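Local coordinates for protein PmoF1 (Methylocystis sp. ATCC 49242, PDB 6P1E) that binds copper(II) at its dimer interface and probably serves as a copper chaperone in a methane-oxidizing bacterium, at residues E13-A21 with V114-P122. Residues are numbered along the deposited sequence; the frame is centred on the assembly and turned at random.
Sequences EHPWLRAPA and VIDAAIDAP. With CU (copper (II) ion), chain E.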
loop_
_atom_site.group_PDB
_atom_site.type_symbol
_atom_site.label_atom_id
_atom_site.label_comp_id
_atom_site.label_asym_id
_atom_site.label_seq_id
_atom_site.Cartn_x
_atom_site.Cartn_y
_atom_site.Cartn_z
ATOM N N GLU B 13 1.083 -6.672 6.553
ATOM C CA GLU B 13 2.013 -6.555 5.447
ATOM C C GLU B 13 2.221 -5.098 5.066
ATOM O O GLU B 13 1.282 -4.310 4.969
ATOM C CB GLU B 13 1.514 -7.375 4.252
ATOM C CG GLU B 13 1.387 -8.861 4.581
ATOM C CD GLU B 13 0.958 -9.714 3.401
ATOM O OE1 GLU B 13 0.893 -9.188 2.275
ATOM O OE2 GLU B 13 0.685 -10.917 3.601
ATOM N N HIS B 14 3.495 -4.771 4.892
ATOM C CA HIS B 14 3.954 -3.464 4.453
ATOM C C HIS B 14 3.244 -2.301 5.141
ATOM O O HIS B 14 2.662 -1.433 4.483
ATOM C CB HIS B 14 3.826 -3.330 2.945
ATOM C CG HIS B 14 4.743 -2.298 2.387
ATOM N ND1 HIS B 14 4.497 -0.950 2.513
ATOM C CD2 HIS B 14 5.939 -2.410 1.767
ATOM C CE1 HIS B 14 5.487 -0.275 1.964
ATOM N NE2 HIS B 14 6.377 -1.138 1.503
ATOM N N PRO B 15 3.286 -2.277 6.477
ATOM C CA PRO B 15 2.762 -1.115 7.197
ATOM C C PRO B 15 3.505 0.154 6.809
ATOM O O PRO B 15 4.732 0.146 6.707
ATOM C CB PRO B 15 3.010 -1.469 8.664
ATOM C CG PRO B 15 4.174 -2.398 8.626
ATOM C CD PRO B 15 4.010 -3.199 7.369
ATOM N N TRP B 16 2.765 1.230 6.587
ATOM C CA TRP B 16 3.371 2.492 6.202
ATOM C C TRP B 16 2.488 3.654 6.607
ATOM O O TRP B 16 1.326 3.475 6.957
ATOM C CB TRP B 16 3.644 2.542 4.696
ATOM C CG TRP B 16 2.422 2.549 3.810
ATOM C CD1 TRP B 16 1.572 1.510 3.567
ATOM C CD2 TRP B 16 1.940 3.649 3.025
ATOM N NE1 TRP B 16 0.586 1.895 2.690
ATOM C CE2 TRP B 16 0.791 3.207 2.340
ATOM C CE3 TRP B 16 2.365 4.968 2.839
ATOM C CZ2 TRP B 16 0.061 4.031 1.489
ATOM C CZ3 TRP B 16 1.641 5.785 1.993
ATOM C CH2 TRP B 16 0.504 5.314 1.328
ATOM N N LEU B 17 3.048 4.852 6.566
ATOM C CA LEU B 17 2.254 6.031 6.858
ATOM C C LEU B 17 2.668 7.199 5.997
ATOM O O LEU B 17 3.811 7.287 5.543
ATOM C CB LEU B 17 2.369 6.403 8.334
ATOM C CG LEU B 17 3.773 6.714 8.844
ATOM C CD1 LEU B 17 3.852 8.160 9.313
ATOM C CD2 LEU B 17 4.143 5.758 9.965
ATOM N N ARG B 18 1.713 8.092 5.777
ATOM C CA ARG B 18 1.973 9.332 5.079
ATOM C C ARG B 18 2.200 10.414 6.120
ATOM O O ARG B 18 1.311 10.713 6.917
ATOM C CB ARG B 18 0.813 9.692 4.157
ATOM C CG ARG B 18 1.061 10.922 3.308
ATOM C CD ARG B 18 0.341 10.803 1.983
ATOM N NE ARG B 18 0.986 9.829 1.105
ATOM C CZ ARG B 18 0.355 9.106 0.185
ATOM N NH1 ARG B 18 -0.956 9.228 0.013
ATOM N NH2 ARG B 18 1.035 8.249 -0.565
ATOM N N ALA B 19 3.404 10.977 6.116
ATOM C CA ALA B 19 3.803 11.953 7.118
ATOM C C ALA B 19 2.911 13.185 7.050
ATOM O O ALA B 19 2.283 13.441 6.021
ATOM C CB ALA B 19 5.258 12.340 6.926
ATOM N N PRO B 20 2.837 13.947 8.153
ATOM C CA PRO B 20 2.027 15.167 8.151
ATOM C C PRO B 20 2.445 16.113 7.037
ATOM O O PRO B 20 3.639 16.298 6.800
ATOM C CB PRO B 20 2.305 15.781 9.528
ATOM C CG PRO B 20 2.721 14.639 10.376
ATOM C CD PRO B 20 3.452 13.702 9.469
ATOM N N ALA B 21 1.466 16.700 6.359
ATOM C CA ALA B 21 1.746 17.707 5.347
ATOM C C ALA B 21 2.249 18.974 6.026
ATOM O O ALA B 21 2.238 19.075 7.254
ATOM C CB ALA B 21 0.507 17.993 4.519
ATOM N N VAL B 114 4.467 -5.553 17.792
ATOM C CA VAL B 114 5.238 -4.339 17.552
ATOM C C VAL B 114 5.729 -4.338 16.114
ATOM O O VAL B 114 6.285 -5.330 15.634
ATOM C CB VAL B 114 6.432 -4.217 18.513
ATOM C CG1 VAL B 114 7.260 -2.974 18.196
ATOM C CG2 VAL B 114 5.949 -4.177 19.955
ATOM N N ILE B 115 5.530 -3.214 15.435
ATOM C CA ILE B 115 5.911 -3.082 14.039
ATOM C C ILE B 115 6.762 -1.841 13.841
ATOM O O ILE B 115 6.793 -0.955 14.694
ATOM C CB ILE B 115 4.676 -2.999 13.116
ATOM C CG1 ILE B 115 3.869 -1.724 13.397
ATOM C CG2 ILE B 115 3.803 -4.234 13.297
ATOM C CD1 ILE B 115 2.775 -1.456 12.389
ATOM N N ASP B 116 7.448 -1.793 12.707
ATOM C CA ASP B 116 8.170 -0.605 12.288
ATOM C C ASP B 116 7.558 -0.150 10.973
ATOM O O ASP B 116 7.720 -0.805 9.944
ATOM C CB ASP B 116 9.664 -0.896 12.141
ATOM C CG ASP B 116 10.470 0.339 11.786
ATOM O OD1 ASP B 116 10.053 1.452 12.169
ATOM O OD2 ASP B 116 11.525 0.196 11.133
ATOM N N ALA B 117 6.831 0.961 11.017
ATOM C CA ALA B 117 6.138 1.460 9.841
ATOM C C ALA B 117 7.068 2.334 9.019
ATOM O O ALA B 117 7.790 3.172 9.553
ATOM C CB ALA B 117 4.894 2.234 10.241
ATOM N N ALA B 118 7.058 2.120 7.713
ATOM C CA ALA B 118 7.886 2.912 6.824
ATOM C C ALA B 118 7.188 4.249 6.530
ATOM O O ALA B 118 5.960 4.319 6.507
ATOM C CB ALA B 118 8.171 2.133 5.578
ATOM N N ILE B 119 7.967 5.309 6.324
ATOM C CA ILE B 119 7.403 6.656 6.226
ATOM C C ILE B 119 7.440 7.266 4.822
ATOM O O ILE B 119 8.497 7.374 4.206
ATOM C CB ILE B 119 8.132 7.608 7.200
ATOM C CG1 ILE B 119 7.957 7.105 8.635
ATOM C CG2 ILE B 119 7.606 9.039 7.068
ATOM C CD1 ILE B 119 8.774 7.851 9.656
ATOM N N ASP B 120 6.256 7.633 4.330
ATOM C CA ASP B 120 6.087 8.404 3.095
ATOM C C ASP B 120 5.909 9.892 3.430
ATOM O O ASP B 120 4.891 10.255 4.015
ATOM C CB ASP B 120 4.863 7.906 2.318
ATOM C CG ASP B 120 4.852 8.367 0.872
ATOM O OD1 ASP B 120 5.941 8.575 0.295
ATOM O OD2 ASP B 120 3.747 8.508 0.306
ATOM N N ALA B 121 6.866 10.750 3.073
ATOM C CA ALA B 121 6.754 12.190 3.367
ATOM C C ALA B 121 6.579 13.199 2.202
ATOM O O ALA B 121 5.999 14.255 2.441
ATOM C CB ALA B 121 7.962 12.616 4.168
ATOM N N PRO B 122 7.079 12.912 0.973
ATOM C CA PRO B 122 7.126 13.916 -0.112
ATOM C C PRO B 122 6.120 15.074 -0.072
ATOM O O PRO B 122 6.550 16.226 -0.168
ATOM C CB PRO B 122 6.864 13.067 -1.365
ATOM C CG PRO B 122 7.088 11.635 -0.949
ATOM C CD PRO B 122 7.582 11.629 0.457
HETATM CU CU CU E . 8.108 -0.323 0.813
HETATM O O HOH W 1 3.137 14.007 3.237
#
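Leu17 and Asp120 meet through their backbones, the amide N of Asp120 reaching Leu17 O at 2.8 Å. Leu17 spends its own N-H on Ala118 O, Ala118 N donates to Pro15 O over a longer 3.2 Å, and Ala19 N closes on Asp120 O at 2.7 Å. Proline can sit at position 15 because only its carbonyl is used in pairing with 114-122. Past the last of these bonds, a water donates to both Ala19 O and Ala121 O. The four direct backbone bonds join strands 10-18 and 111-120 as a parallel pair within the mixed beta sheet of the PCu(A)C domain; strand 27-35 flanks the former and strand 100-107 the latter. On one face Leu17 CD2 lies 3.6 Å from Ala117 CB, a small methyl that leaves room for the leucine. On the other, the Arg18 chain, bent at chi2 (149°) and chi3 (-73°), brings NE and NH2 side-on to a single oxygen: Asp120 OD2 lies in the guanidinium plane, 2.9 Å from NH2 and 3.2 Å from NE. With an alanine here instead of Arg18, both N-H donors to OD2 go, and the Asp120 carboxylate would probably lose its charge partner and be freer to turn. The Trp16 side chain lies beside that of Asp120 and points the same way, CZ3 3.9 Å from Asp120 CB. Where the chain turns a corner at His14, its NE2 binds copper(II) at 2.0 Å, and His34 of the second subunit supplies another ligand.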